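Local coordinates for ABC transporter substrate-binding protein (Vibrio cholerae, PDB 3LKV) that probably serves as the periplasmic substrate-binding component of an ABC transporter, holding a phenylalanine in the cleft between its two domains, at residues 24-29 / 46-51; 94-99 / 248-253; 171-176 / 191-196; 185-190 / 210-215. One frame throughout, in Å; residues are numbered along the deposited sequence.

Contact 1 of 4, residues 24-29 / 46-51. With ZN (zinc ion), chain C.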
loop_
_atom_site.group_PDB
_atom_site.type_symbol
_atom_site.label_atom_id
_atom_site.label_comp_id
_atom_site.label_asym_id
_atom_site.label_seq_id
_atom_site.Cartn_x
_atom_site.Cartn_y
_atom_site.Cartn_z
ATOM N N ALA A 24 11.256 -3.722 -5.392
ATOM C CA ALA A 24 11.839 -4.133 -4.123
ATOM C C ALA A 24 12.553 -2.928 -3.503
ATOM O O ALA A 24 12.550 -2.758 -2.307
ATOM C CB ALA A 24 12.827 -5.335 -4.278
ATOM N N THR A 25 13.197 -2.115 -4.329
ATOM C CA THR A 25 13.867 -0.955 -3.830
ATOM C C THR A 25 12.862 -0.040 -3.162
ATOM O O THR A 25 13.093 0.456 -2.074
ATOM C CB THR A 25 14.580 -0.204 -4.945
ATOM O OG1 THR A 25 15.545 -1.077 -5.545
ATOM C CG2 THR A 25 15.290 0.978 -4.408
ATOM N N ARG A 26 11.728 0.161 -3.813
ATOM C CA ARG A 26 10.696 1.031 -3.280
ATOM C C ARG A 26 10.101 0.489 -1.972
ATOM O O ARG A 26 9.832 1.257 -1.067
ATOM C CB ARG A 26 9.597 1.252 -4.323
ATOM C CG ARG A 26 8.586 2.279 -3.872
ATOM C CD ARG A 26 7.644 2.729 -4.906
ATOM N NE ARG A 26 6.469 1.852 -4.972
ATOM C CZ ARG A 26 6.279 0.920 -5.896
ATOM N NH1 ARG A 26 7.183 0.692 -6.835
ATOM N NH2 ARG A 26 5.199 0.194 -5.872
ATOM N N GLN A 27 9.887 -0.817 -1.877
ATOM C CA GLN A 27 9.363 -1.399 -0.643
ATOM C C GLN A 27 10.371 -1.238 0.493
ATOM O O GLN A 27 10.032 -0.956 1.664
ATOM C CB GLN A 27 9.082 -2.886 -0.843
ATOM C CG GLN A 27 8.356 -3.539 0.360
ATOM C CD GLN A 27 7.007 -2.901 0.664
ATOM O OE1 GLN A 27 6.120 -2.931 -0.173
ATOM N NE2 GLN A 27 6.835 -2.337 1.881
ATOM N N GLY A 28 11.621 -1.456 0.142
ATOM C CA GLY A 28 12.711 -1.267 1.091
ATOM C C GLY A 28 12.794 0.146 1.653
ATOM O O GLY A 28 13.029 0.347 2.853
ATOM N N LEU A 29 12.574 1.118 0.785
ATOM C CA LEU A 29 12.568 2.487 1.204
ATOM C C LEU A 29 11.442 2.766 2.222
ATOM O O LEU A 29 11.655 3.423 3.250
ATOM C CB LEU A 29 12.421 3.380 -0.014
ATOM C CG LEU A 29 12.144 4.853 0.312
ATOM C CD1 LEU A 29 13.257 5.452 1.163
ATOM C CD2 LEU A 29 11.982 5.632 -1.014
ATOM N N PHE A 46 3.747 9.506 1.476
ATOM C CA PHE A 46 4.684 8.833 0.583
ATOM C C PHE A 46 3.934 8.751 -0.758
ATOM O O PHE A 46 3.063 7.946 -0.930
ATOM C CB PHE A 46 4.955 7.457 1.184
ATOM C CG PHE A 46 5.945 6.644 0.474
ATOM C CD1 PHE A 46 7.279 6.727 0.781
ATOM C CD2 PHE A 46 5.538 5.701 -0.469
ATOM C CE1 PHE A 46 8.214 5.895 0.163
ATOM C CE2 PHE A 46 6.476 4.867 -1.101
ATOM C CZ PHE A 46 7.798 4.955 -0.777
ATOM N N ASP A 47 4.237 9.631 -1.667
ATOM C CA ASP A 47 3.582 9.631 -2.976
ATOM C C ASP A 47 4.533 8.946 -3.948
ATOM O O ASP A 47 5.744 9.045 -3.821
ATOM C CB ASP A 47 3.372 11.067 -3.447
ATOM C CG ASP A 47 2.341 11.815 -2.616
ATOM O OD1 ASP A 47 1.381 11.180 -2.180
ATOM O OD2 ASP A 47 2.462 13.044 -2.428
ATOM N N TYR A 48 3.957 8.333 -4.955
ATOM C CA TYR A 48 4.612 7.409 -5.824
ATOM C C TYR A 48 4.003 7.549 -7.234
ATOM O O TYR A 48 2.796 7.567 -7.405
ATOM C CB TYR A 48 4.372 6.000 -5.277
ATOM C CG TYR A 48 4.667 4.990 -6.305
ATOM C CD1 TYR A 48 5.948 4.919 -6.866
ATOM C CD2 TYR A 48 3.664 4.178 -6.825
ATOM C CE1 TYR A 48 6.234 4.024 -7.890
ATOM C CE2 TYR A 48 3.943 3.275 -7.862
ATOM C CZ TYR A 48 5.225 3.224 -8.384
ATOM O OH TYR A 48 5.517 2.311 -9.385
ATOM N N LYS A 49 4.842 7.627 -8.252
ATOM C CA LYS A 49 4.394 7.603 -9.643
ATOM C C LYS A 49 5.370 6.756 -10.472
ATOM O O LYS A 49 6.605 6.875 -10.296
ATOM C CB LYS A 49 4.333 9.013 -10.226
ATOM C CG LYS A 49 3.137 9.942 -9.807
ATOM C CD LYS A 49 1.741 9.346 -10.172
ATOM C CE LYS A 49 0.524 10.371 -10.018
ATOM N NZ LYS A 49 0.727 11.512 -11.001
ATOM N N THR A 50 4.823 5.940 -11.394
ATOM C CA THR A 50 5.649 5.235 -12.332
ATOM C C THR A 50 5.502 5.922 -13.685
ATOM O O THR A 50 4.410 6.338 -14.053
ATOM C CB THR A 50 5.334 3.736 -12.464
ATOM O OG1 THR A 50 6.003 3.258 -13.653
ATOM C CG2 THR A 50 3.809 3.469 -12.604
ATOM N N ALA A 51 6.620 6.026 -14.407
ATOM C CA ALA A 51 6.631 6.591 -15.727
ATOM C C ALA A 51 6.249 5.583 -16.788
ATOM O O ALA A 51 6.234 5.903 -17.967
ATOM C CB ALA A 51 7.978 7.239 -16.056
HETATM ZN ZN ZN C . 0.469 12.808 -1.632
#
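Arg26 and Tyr48 meet inside a beta-alpha-beta unit formed by strand 9-15, helix 20-35 and strand 44-50, where the returning helix packs over one face of the first sheet. The short segments run almost exactly antiparallel, at 173°, with their axes 11.7 Å apart, so long side chains must bridge the gap. The guanidinium of Arg26 lies flat over one face of the Tyr48 ring, with centres 3.8 Å apart and planes only 13° from parallel, a stacked cation-pi pair. Arg26 leaves the helix extended and then bends at chi3 (87°), which lays its end on the ring; Arg26 CD also rests on Tyr48 CD1 at 3.4 Å. The polar ends look elsewhere: Arg26 NH1 bonds to Gln15 and forms a salt bridge with Asp23, and Tyr48 OH bonds to Glu18. These partners probably limit rotation of the two stacked groups.

Beside the stack, the Phe46 ring offers its edge to the helix. Leu29 CD2 comes to 4.0 Å from Phe46 CE1, and Arg26 CG lies 4.2 Å from Phe46 CZ. Between the two aromatic residues, Asp47 turns to the other face of the strand and chelates zinc through OD1 (1.9 Å) and OD2 (2.2 Å). Glu45 of the same strand, together with Glu45 and Asp47 of the second subunit, also binds this metal, so the ion bridges two edge strands. Strand 44-50 borders the parallel sheet beside strand 9-15, whose Val13 touches Leu29 and Phe46, while helix 55-66 covers the Lys49 side and helix 243-258 flanks Leu29.

Contact 2 of 4, residues 94-99 / 248-253. With PHE (phenylalanine), chain B.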
loop_
_atom_site.group_PDB
_atom_site.type_symbol
_atom_site.label_atom_id
_atom_site.label_comp_id
_atom_site.label_asym_id
_atom_site.label_seq_id
_atom_site.Cartn_x
_atom_site.Cartn_y
_atom_site.Cartn_z
ATOM N N VAL A 94 17.253 12.329 -3.708
ATOM C CA VAL A 94 18.013 11.134 -3.371
ATOM C C VAL A 94 17.734 10.135 -4.470
ATOM O O VAL A 94 16.604 9.692 -4.641
ATOM C CB VAL A 94 17.529 10.524 -2.089
ATOM C CG1 VAL A 94 18.294 9.233 -1.843
ATOM C CG2 VAL A 94 17.685 11.565 -0.915
ATOM N N PHE A 95 18.728 9.808 -5.245
ATOM C CA PHE A 95 18.514 8.806 -6.267
ATOM C C PHE A 95 18.900 7.487 -5.663
ATOM O O PHE A 95 19.626 7.420 -4.645
ATOM C CB PHE A 95 19.340 9.065 -7.532
ATOM C CG PHE A 95 20.837 9.173 -7.280
ATOM C CD1 PHE A 95 21.601 8.043 -7.076
ATOM C CD2 PHE A 95 21.451 10.388 -7.271
ATOM C CE1 PHE A 95 22.941 8.134 -6.867
ATOM C CE2 PHE A 95 22.827 10.506 -7.060
ATOM C CZ PHE A 95 23.559 9.372 -6.857
ATOM N N THR A 96 18.372 6.437 -6.268
ATOM C CA THR A 96 18.609 5.110 -5.822
ATOM C C THR A 96 18.518 4.114 -6.958
ATOM O O THR A 96 17.858 4.328 -7.923
ATOM C CB THR A 96 17.703 4.767 -4.620
ATOM O OG1 THR A 96 18.164 3.538 -4.063
ATOM C CG2 THR A 96 16.197 4.653 -4.986
ATOM N N ALA A 97 19.287 3.051 -6.850
ATOM C CA ALA A 97 19.416 2.036 -7.857
ATOM C C ALA A 97 19.828 2.660 -9.160
ATOM O O ALA A 97 19.320 2.307 -10.240
ATOM C CB ALA A 97 18.073 1.202 -7.996
ATOM N N VAL A 98 20.768 3.606 -9.057
ATOM C CA VAL A 98 21.355 4.220 -10.260
ATOM C C VAL A 98 22.757 3.650 -10.528
ATOM O O VAL A 98 23.657 3.693 -9.673
ATOM C CB VAL A 98 21.422 5.728 -10.133
ATOM C CG1 VAL A 98 22.378 6.307 -11.203
ATOM C CG2 VAL A 98 19.974 6.334 -10.155
ATOM N N THR A 99 22.951 3.116 -11.717
ATOM C CA THR A 99 24.148 2.374 -12.050
ATOM C C THR A 99 25.421 3.250 -11.983
ATOM O O THR A 99 26.416 2.869 -11.342
ATOM C CB THR A 99 23.992 1.770 -13.466
ATOM O OG1 THR A 99 23.059 0.654 -13.405
ATOM C CG2 THR A 99 25.351 1.402 -14.064
ATOM N N VAL A 248 16.234 -0.032 1.791
ATOM C CA VAL A 248 16.391 0.234 3.216
ATOM C C VAL A 248 17.497 1.240 3.487
ATOM O O VAL A 248 17.314 2.195 4.252
ATOM C CB VAL A 248 16.596 -1.073 4.038
ATOM C CG1 VAL A 248 16.912 -0.761 5.555
ATOM C CG2 VAL A 248 15.353 -1.982 3.894
ATOM N N GLN A 249 18.621 1.120 2.808
ATOM C CA GLN A 249 19.684 2.118 3.004
ATOM C C GLN A 249 19.329 3.469 2.435
ATOM O O GLN A 249 19.823 4.483 2.913
ATOM C CB GLN A 249 20.987 1.720 2.328
ATOM C CG GLN A 249 21.747 0.535 2.835
ATOM C CD GLN A 249 22.994 0.288 1.938
ATOM O OE1 GLN A 249 23.801 1.195 1.655
ATOM N NE2 GLN A 249 23.111 -0.921 1.461
ATOM N N THR A 250 18.531 3.501 1.374
ATOM C CA THR A 250 18.029 4.780 0.857
ATOM C C THR A 250 17.281 5.586 1.932
ATOM O O THR A 250 17.358 6.805 1.966
ATOM C CB THR A 250 17.120 4.574 -0.359
ATOM O OG1 THR A 250 17.774 3.716 -1.336
ATOM C CG2 THR A 250 16.726 5.931 -0.950
ATOM N N ALA A 251 16.614 4.918 2.850
ATOM C CA ALA A 251 15.851 5.614 3.894
ATOM C C ALA A 251 16.756 6.355 4.840
ATOM O O ALA A 251 16.334 7.327 5.423
ATOM C CB ALA A 251 14.974 4.627 4.689
ATOM N N ASP A 252 17.968 5.865 5.058
ATOM C CA ASP A 252 18.953 6.603 5.815
ATOM C C ASP A 252 19.220 7.966 5.232
ATOM O O ASP A 252 19.309 8.911 5.975
ATOM C CB ASP A 252 20.326 5.900 5.879
ATOM C CG ASP A 252 20.303 4.590 6.642
ATOM O OD1 ASP A 252 19.293 4.269 7.331
ATOM O OD2 ASP A 252 21.335 3.866 6.556
ATOM N N TYR A 253 19.390 8.073 3.919
ATOM C CA TYR A 253 19.613 9.367 3.291
ATOM C C TYR A 253 18.372 10.274 3.448
ATOM O O TYR A 253 18.425 11.455 3.861
ATOM C CB TYR A 253 19.924 9.178 1.771
ATOM C CG TYR A 253 21.323 8.681 1.423
ATOM C CD1 TYR A 253 22.316 9.575 0.994
ATOM C CD2 TYR A 253 21.644 7.338 1.480
ATOM C CE1 TYR A 253 23.595 9.172 0.700
ATOM C CE2 TYR A 253 22.993 6.892 1.182
ATOM C CZ TYR A 253 23.942 7.823 0.789
ATOM O OH TYR A 253 25.226 7.440 0.448
HETATM N N PHE B . 20.532 0.530 -12.149
HETATM C CA PHE B . 19.392 0.751 -13.126
HETATM C C PHE B . 19.365 2.252 -13.525
HETATM O O PHE B . 20.420 2.922 -13.325
HETATM C CB PHE B . 18.050 0.255 -12.568
HETATM C CG PHE B . 17.899 -1.263 -12.621
HETATM C CD1 PHE B . 17.686 -1.914 -13.850
HETATM C CD2 PHE B . 17.990 -2.030 -11.481
HETATM C CE1 PHE B . 17.583 -3.267 -13.918
HETATM C CE2 PHE B . 17.876 -3.386 -11.538
HETATM C CZ PHE B . 17.680 -4.031 -12.741
HETATM O OXT PHE B . 18.382 2.813 -14.059
#
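Strand 94-96 and helix 248-253 run nearly antiparallel, at 169°, and their axes approach to 9.2 Å; the CA atoms of Thr96 and Thr250 are 6.7 Å apart. At this point Thr96 OG1 donates a 2.8 Å hydrogen bond to Thr250 OG1. The two side chains cross at about a right angle, and Thr96 holds its hydroxyl anti to its own nitrogen (chi1 -169°), which carries it out to the helix. Thr250 OG1 is also bonded to the carbonyl of Ile246 one turn earlier, so a hydroxyl chain ties the strand to the helical backbone within a buried interface.

The contact belongs to the first domain of a periplasmic-binding-protein fold, in which helix 243-258 returns from the second domain to cover the parallel sheet. Val94 CG1 fits between the helix side chains, 3.8 Å from Thr250 CG2 and 4.0 Å from Tyr253 CB. The far end of Tyr253 leads away, its hydroxyl bonded to the carbonyl of Asp267.

Beyond Thr96 the chain turns a corner at Ala97 and enters the ligand pocket. The phenylalanine nitrogen donates to Ala97 O (2.9 Å) and to Thr99 OG1 (2.8 Å), while Thr99 N donates to the ligand O at 3.0 Å. Thr78, Asp122 and Asn203 supply further hydrogen bonds to the ligand.

Contact 3 of 4, residues 171-176 / 191-196. With ZN (zinc ion), chain E.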
loop_
_atom_site.group_PDB
_atom_site.type_symbol
_atom_site.label_atom_id
_atom_site.label_comp_id
_atom_site.label_asym_id
_atom_site.label_seq_id
_atom_site.Cartn_x
_atom_site.Cartn_y
_atom_site.Cartn_z
ATOM N N LYS A 171 34.419 -12.159 -27.715
ATOM C CA LYS A 171 33.741 -11.346 -28.679
ATOM C C LYS A 171 32.367 -10.935 -28.107
ATOM O O LYS A 171 31.707 -11.737 -27.454
ATOM C CB LYS A 171 33.587 -12.204 -29.946
ATOM C CG LYS A 171 32.808 -11.571 -31.094
ATOM C CD LYS A 171 32.682 -12.554 -32.312
ATOM C CE LYS A 171 32.258 -11.830 -33.614
ATOM N NZ LYS A 171 30.804 -11.522 -33.708
ATOM N N LEU A 172 31.985 -9.672 -28.299
ATOM C CA LEU A 172 30.667 -9.143 -27.920
ATOM C C LEU A 172 29.771 -9.069 -29.115
ATOM O O LEU A 172 30.152 -8.515 -30.066
ATOM C CB LEU A 172 30.771 -7.704 -27.380
ATOM C CG LEU A 172 31.081 -7.570 -25.915
ATOM C CD1 LEU A 172 30.950 -6.074 -25.489
ATOM C CD2 LEU A 172 30.129 -8.477 -25.119
ATOM N N VAL A 173 28.578 -9.607 -29.037
ATOM C CA VAL A 173 27.597 -9.456 -30.070
ATOM C C VAL A 173 26.466 -8.591 -29.540
ATOM O O VAL A 173 25.793 -8.975 -28.604
ATOM C CB VAL A 173 27.020 -10.804 -30.453
ATOM C CG1 VAL A 173 26.000 -10.619 -31.583
ATOM C CG2 VAL A 173 28.144 -11.760 -30.886
ATOM N N GLU A 174 26.245 -7.435 -30.141
ATOM C CA GLU A 174 25.363 -6.415 -29.578
ATOM C C GLU A 174 24.145 -6.104 -30.414
ATOM O O GLU A 174 24.235 -6.066 -31.633
ATOM C CB GLU A 174 26.109 -5.094 -29.478
ATOM C CG GLU A 174 27.513 -5.181 -28.911
ATOM C CD GLU A 174 28.252 -3.818 -28.871
ATOM O OE1 GLU A 174 27.624 -2.718 -29.013
ATOM O OE2 GLU A 174 29.490 -3.890 -28.672
ATOM N N ALA A 175 23.024 -5.814 -29.773
ATOM C CA ALA A 175 21.890 -5.262 -30.473
ATOM C C ALA A 175 21.179 -4.259 -29.561
ATOM O O ALA A 175 21.172 -4.422 -28.335
ATOM C CB ALA A 175 20.984 -6.335 -30.889
ATOM N N THR A 176 20.586 -3.225 -30.135
ATOM C CA THR A 176 19.899 -2.263 -29.310
ATOM C C THR A 176 18.416 -2.472 -29.383
ATOM O O THR A 176 17.921 -3.023 -30.338
ATOM C CB THR A 176 20.251 -0.810 -29.656
ATOM O OG1 THR A 176 19.975 -0.562 -31.026
ATOM C CG2 THR A 176 21.712 -0.575 -29.347
ATOM N N ALA A 191 20.924 -14.311 -30.672
ATOM C CA ALA A 191 21.060 -15.438 -29.767
ATOM C C ALA A 191 21.874 -16.577 -30.416
ATOM O O ALA A 191 22.630 -17.220 -29.732
ATOM C CB ALA A 191 19.700 -15.943 -29.298
ATOM N N GLU A 192 21.776 -16.768 -31.722
ATOM C CA GLU A 192 22.494 -17.864 -32.386
ATOM C C GLU A 192 23.978 -17.545 -32.628
ATOM O O GLU A 192 24.792 -18.461 -32.787
ATOM C CB GLU A 192 21.779 -18.280 -33.692
ATOM C CG GLU A 192 20.320 -18.908 -33.468
ATOM C CD GLU A 192 20.307 -20.219 -32.661
ATOM O OE1 GLU A 192 21.332 -20.625 -32.027
ATOM O OE2 GLU A 192 19.252 -20.884 -32.658
ATOM N N LYS A 193 24.336 -16.265 -32.642
ATOM C CA LYS A 193 25.754 -15.866 -32.702
ATOM C C LYS A 193 26.367 -15.741 -31.299
ATOM O O LYS A 193 27.526 -15.381 -31.175
ATOM C CB LYS A 193 25.918 -14.498 -33.407
ATOM C CG LYS A 193 25.372 -14.367 -34.869
ATOM C CD LYS A 193 24.641 -13.011 -35.041
ATOM C CE LYS A 193 24.814 -12.372 -36.425
ATOM N NZ LYS A 193 24.132 -13.074 -37.545
ATOM N N SER A 194 25.628 -16.060 -30.240
ATOM C CA SER A 194 26.147 -15.863 -28.899
ATOM C C SER A 194 26.222 -17.157 -28.158
ATOM O O SER A 194 25.358 -17.970 -28.300
ATOM C CB SER A 194 25.242 -14.905 -28.145
ATOM O OG SER A 194 25.138 -13.696 -28.857
ATOM N N ASP A 195 27.241 -17.364 -27.350
ATOM C CA ASP A 195 27.243 -18.547 -26.485
ATOM C C ASP A 195 26.425 -18.306 -25.257
ATOM O O ASP A 195 25.978 -19.251 -24.638
ATOM C CB ASP A 195 28.668 -18.974 -26.111
ATOM C CG ASP A 195 29.500 -19.365 -27.345
ATOM O OD1 ASP A 195 29.037 -20.249 -28.066
ATOM O OD2 ASP A 195 30.580 -18.774 -27.606
ATOM N N VAL A 196 26.212 -17.041 -24.894
ATOM C CA VAL A 196 25.410 -16.701 -23.713
ATOM C C VAL A 196 24.947 -15.277 -23.879
ATOM O O VAL A 196 25.637 -14.489 -24.506
ATOM C CB VAL A 196 26.224 -16.865 -22.414
ATOM C CG1 VAL A 196 27.532 -16.032 -22.451
ATOM C CG2 VAL A 196 25.380 -16.550 -21.185
HETATM ZN ZN ZN E . 23.648 -19.126 -28.909
HETATM O O HOH W 1 24.318 -20.606 -30.778
HETATM O O HOH W 2 24.236 -20.883 -27.523
#
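Van der Waals contact joins Val173, on strand 171-176, to the turn at Lys193 and Ser194; the CA atoms of Val173 and Ser194 are 6.7 Å apart. Val173 points its side chain toward the turn with CG1 anti to the backbone N (chi1 -179°). This leaves the other methyl, Val173 CG2, 3.7 Å from Lys193 O, while Val173 CB lies 3.8 Å from Ser194 OG. Lys193 meets Val173 through the base of its side chain, and its end leads away. The area buried is small, 119 Å², but Val173 and Ser194 are themselves buried.

Hydrogen bonds shape the turn instead of crossing the interface. Ala191 to Ser194 form a type I beta turn, closed by a bond from Ser194 N to Ala191 O. The hydroxyl of Ser194 is bonded to the carbonyl of Ile190, and Lys193 O accepts from Ser142, so the polar atoms beside Val173 have partners of their own.

Metal coordination uses the same turn on its other side. A zinc ion takes Ala191 O at 2.3 Å and Ser194 O at 2.1 Å, together with Thr221 and two waters. One of these waters donates to both Glu192 O and Glu192 OE1, giving the glutamate a second-shell role. Two carbonyls of one turn are thus drawn onto a single cation.

Strand 171-176 borders the mixed sheet of the second domain beside strand 142-147, with Leu172 facing helix 152-167. Helix 183-191 crosses over from it to the turn, which then leads into strand 196-199, and Ile190 of that helix packs on Val173.

Contact 4 of 4, residues 185-190 / 210-215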
loop_
_atom_site.group_PDB
_atom_site.type_symbol
_atom_site.label_atom_id
_atom_site.label_comp_id
_atom_site.label_asym_id
_atom_site.label_seq_id
_atom_site.Cartn_x
_atom_site.Cartn_y
_atom_site.Cartn_z
ATOM N N SER A 185 12.807 -9.313 -30.200
ATOM C CA SER A 185 13.400 -9.311 -31.539
ATOM C C SER A 185 14.922 -9.099 -31.516
ATOM O O SER A 185 15.626 -9.738 -32.263
ATOM C CB SER A 185 12.854 -8.170 -32.380
ATOM O OG SER A 185 11.507 -8.331 -32.542
ATOM N N ALA A 186 15.385 -8.126 -30.747
ATOM C CA ALA A 186 16.814 -7.898 -30.587
ATOM C C ALA A 186 17.516 -9.165 -30.067
ATOM O O ALA A 186 18.532 -9.551 -30.603
ATOM C CB ALA A 186 17.080 -6.710 -29.627
ATOM N N THR A 187 16.976 -9.803 -29.042
ATOM C CA THR A 187 17.545 -11.049 -28.545
ATOM C C THR A 187 17.608 -12.124 -29.657
ATOM O O THR A 187 18.632 -12.773 -29.867
ATOM C CB THR A 187 16.733 -11.585 -27.406
ATOM O OG1 THR A 187 16.622 -10.553 -26.418
ATOM C CG2 THR A 187 17.381 -12.867 -26.786
ATOM N N GLN A 188 16.498 -12.281 -30.363
ATOM C CA GLN A 188 16.428 -13.220 -31.475
ATOM C C GLN A 188 17.491 -12.929 -32.515
ATOM O O GLN A 188 18.116 -13.842 -33.014
ATOM C CB GLN A 188 15.063 -13.145 -32.126
ATOM C CG GLN A 188 14.878 -14.147 -33.192
ATOM C CD GLN A 188 13.638 -13.868 -33.993
ATOM O OE1 GLN A 188 13.467 -12.768 -34.534
ATOM N NE2 GLN A 188 12.758 -14.846 -34.068
ATOM N N ALA A 189 17.693 -11.662 -32.845
ATOM C CA ALA A 189 18.705 -11.312 -33.828
ATOM C C ALA A 189 20.108 -11.785 -33.433
ATOM O O ALA A 189 20.976 -11.925 -34.305
ATOM C CB ALA A 189 18.726 -9.781 -34.092
ATOM N N ILE A 190 20.374 -11.993 -32.152
ATOM C CA ILE A 190 21.755 -12.284 -31.741
ATOM C C ILE A 190 21.996 -13.618 -31.043
ATOM O O ILE A 190 23.161 -13.987 -30.824
ATOM C CB ILE A 190 22.330 -11.152 -30.814
ATOM C CG1 ILE A 190 21.583 -11.082 -29.464
ATOM C CG2 ILE A 190 22.286 -9.832 -31.533
ATOM C CD1 ILE A 190 22.321 -10.204 -28.383
ATOM N N GLU A 210 11.124 -11.660 -19.787
ATOM C CA GLU A 210 10.415 -12.881 -20.216
ATOM C C GLU A 210 10.556 -13.108 -21.720
ATOM O O GLU A 210 10.789 -14.223 -22.151
ATOM C CB GLU A 210 8.940 -12.890 -19.771
ATOM C CG GLU A 210 8.793 -12.688 -18.231
ATOM C CD GLU A 210 7.595 -13.400 -17.572
ATOM O OE1 GLU A 210 7.249 -14.540 -17.991
ATOM O OE2 GLU A 210 7.030 -12.820 -16.601
ATOM N N GLY A 211 10.413 -12.039 -22.499
ATOM C CA GLY A 211 10.574 -12.120 -23.937
ATOM C C GLY A 211 12.023 -12.418 -24.327
ATOM O O GLY A 211 12.284 -13.173 -25.280
HETATM N N MSE A 212 12.975 -11.850 -23.591
HETATM C CA MSE A 212 14.366 -12.174 -23.858
HETATM C C MSE A 212 14.590 -13.678 -23.662
HETATM O O MSE A 212 15.264 -14.319 -24.444
HETATM C CB MSE A 212 15.319 -11.377 -22.988
HETATM C CG MSE A 212 16.735 -11.875 -22.997
HETATM SE SE MSE A 212 17.968 -10.708 -22.006
HETATM C CE MSE A 212 18.209 -9.334 -23.436
ATOM N N ILE A 213 14.007 -14.224 -22.619
ATOM C CA ILE A 213 14.280 -15.596 -22.259
ATOM C C ILE A 213 13.564 -16.543 -23.231
ATOM O O ILE A 213 14.096 -17.604 -23.561
ATOM C CB ILE A 213 13.984 -15.860 -20.748
ATOM C CG1 ILE A 213 15.174 -15.311 -19.961
ATOM C CG2 ILE A 213 13.774 -17.360 -20.451
ATOM C CD1 ILE A 213 14.985 -15.169 -18.532
ATOM N N VAL A 214 12.417 -16.112 -23.743
ATOM C CA VAL A 214 11.706 -16.919 -24.705
ATOM C C VAL A 214 12.578 -17.060 -25.953
ATOM O O VAL A 214 12.780 -18.163 -26.415
ATOM C CB VAL A 214 10.293 -16.345 -25.060
ATOM C CG1 VAL A 214 9.705 -17.028 -26.370
ATOM C CG2 VAL A 214 9.336 -16.557 -23.892
ATOM N N ALA A 215 13.105 -15.948 -26.454
ATOM C CA ALA A 215 14.000 -15.964 -27.600
ATOM C C ALA A 215 15.297 -16.774 -27.319
ATOM O O ALA A 215 15.743 -17.534 -28.194
ATOM C CB ALA A 215 14.346 -14.518 -28.082
#
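Thr187 OG1 is hydrogen-bonded to the carbonyl of Val183, one turn back in its own helix, and the same oxygen is flanked by the neighbouring helix. Met212, present as selenomethionine, brings its CE to 3.6 Å from Thr187 OG1 and its CG to 3.7 Å from that atom. These are van der Waals contacts alongside the oxygen, whose hydrogen-bonding partner is the helix carbonyl. The Met212 chain runs extended to its selenium and then bends at chi3 (-80°), which brings the terminal methyl round beside the threonine oxygen; the two side chains cross at about a right angle.

The methyl branch of Thr187 reaches the backbone and side chain of residues one turn apart, Met212 and Ala215. Its hydroxyl stands beside the backbone N (chi1 -54°), which leaves CG2 to reach across: Thr187 CG2 lies 3.5 Å from Met212 O and 3.7 Å from Ala215 CB. The small methyl of Ala215 allows a close approach here, and the CA atoms of Ala215 and Gln188 are 5.3 Å apart. Gln188 touches Ala215 CB through its backbone N, at 3.9 Å, and more distantly through its own CB. Gln188 thus sits at the solvent side of an otherwise buried seam.

The helices run roughly parallel, crossing at -25° with segment axes 8.3 Å apart, as neighbouring helices do on one face of an alpha/beta sheet. Both cover the mixed sheet of the second domain. Beneath them, Val146 of strand 142-147 receives Ala186, Thr187, Ile190 and Met212, while strand 196-199 meets Met212 through Ile197 and Ala199, and Ile190 also reaches Ala175 on strand 171-176.

The four contacts fall into two pairs, one in each domain. Contacts 1 and 2 have centres 11 Å apart and share the first sheet: Leu29 CD1 packs 3.8 Å from Ala251 CA, and Thr25 CG2 lies 3.8 Å from Thr96 CG2. Contacts 3 and 4 are also 11 Å apart between centres and meet where Ile190 CD1 lies 3.7 Å from Val173 O. Between the pairs, centres are 29 to 34 Å apart and nothing touches. Phenylalanine lies between the domains; contact 2 bonds to it directly, whereas the side chains of Arg26 in contact 1 and Met212 in contact 4 stay about 12 and 11 Å away.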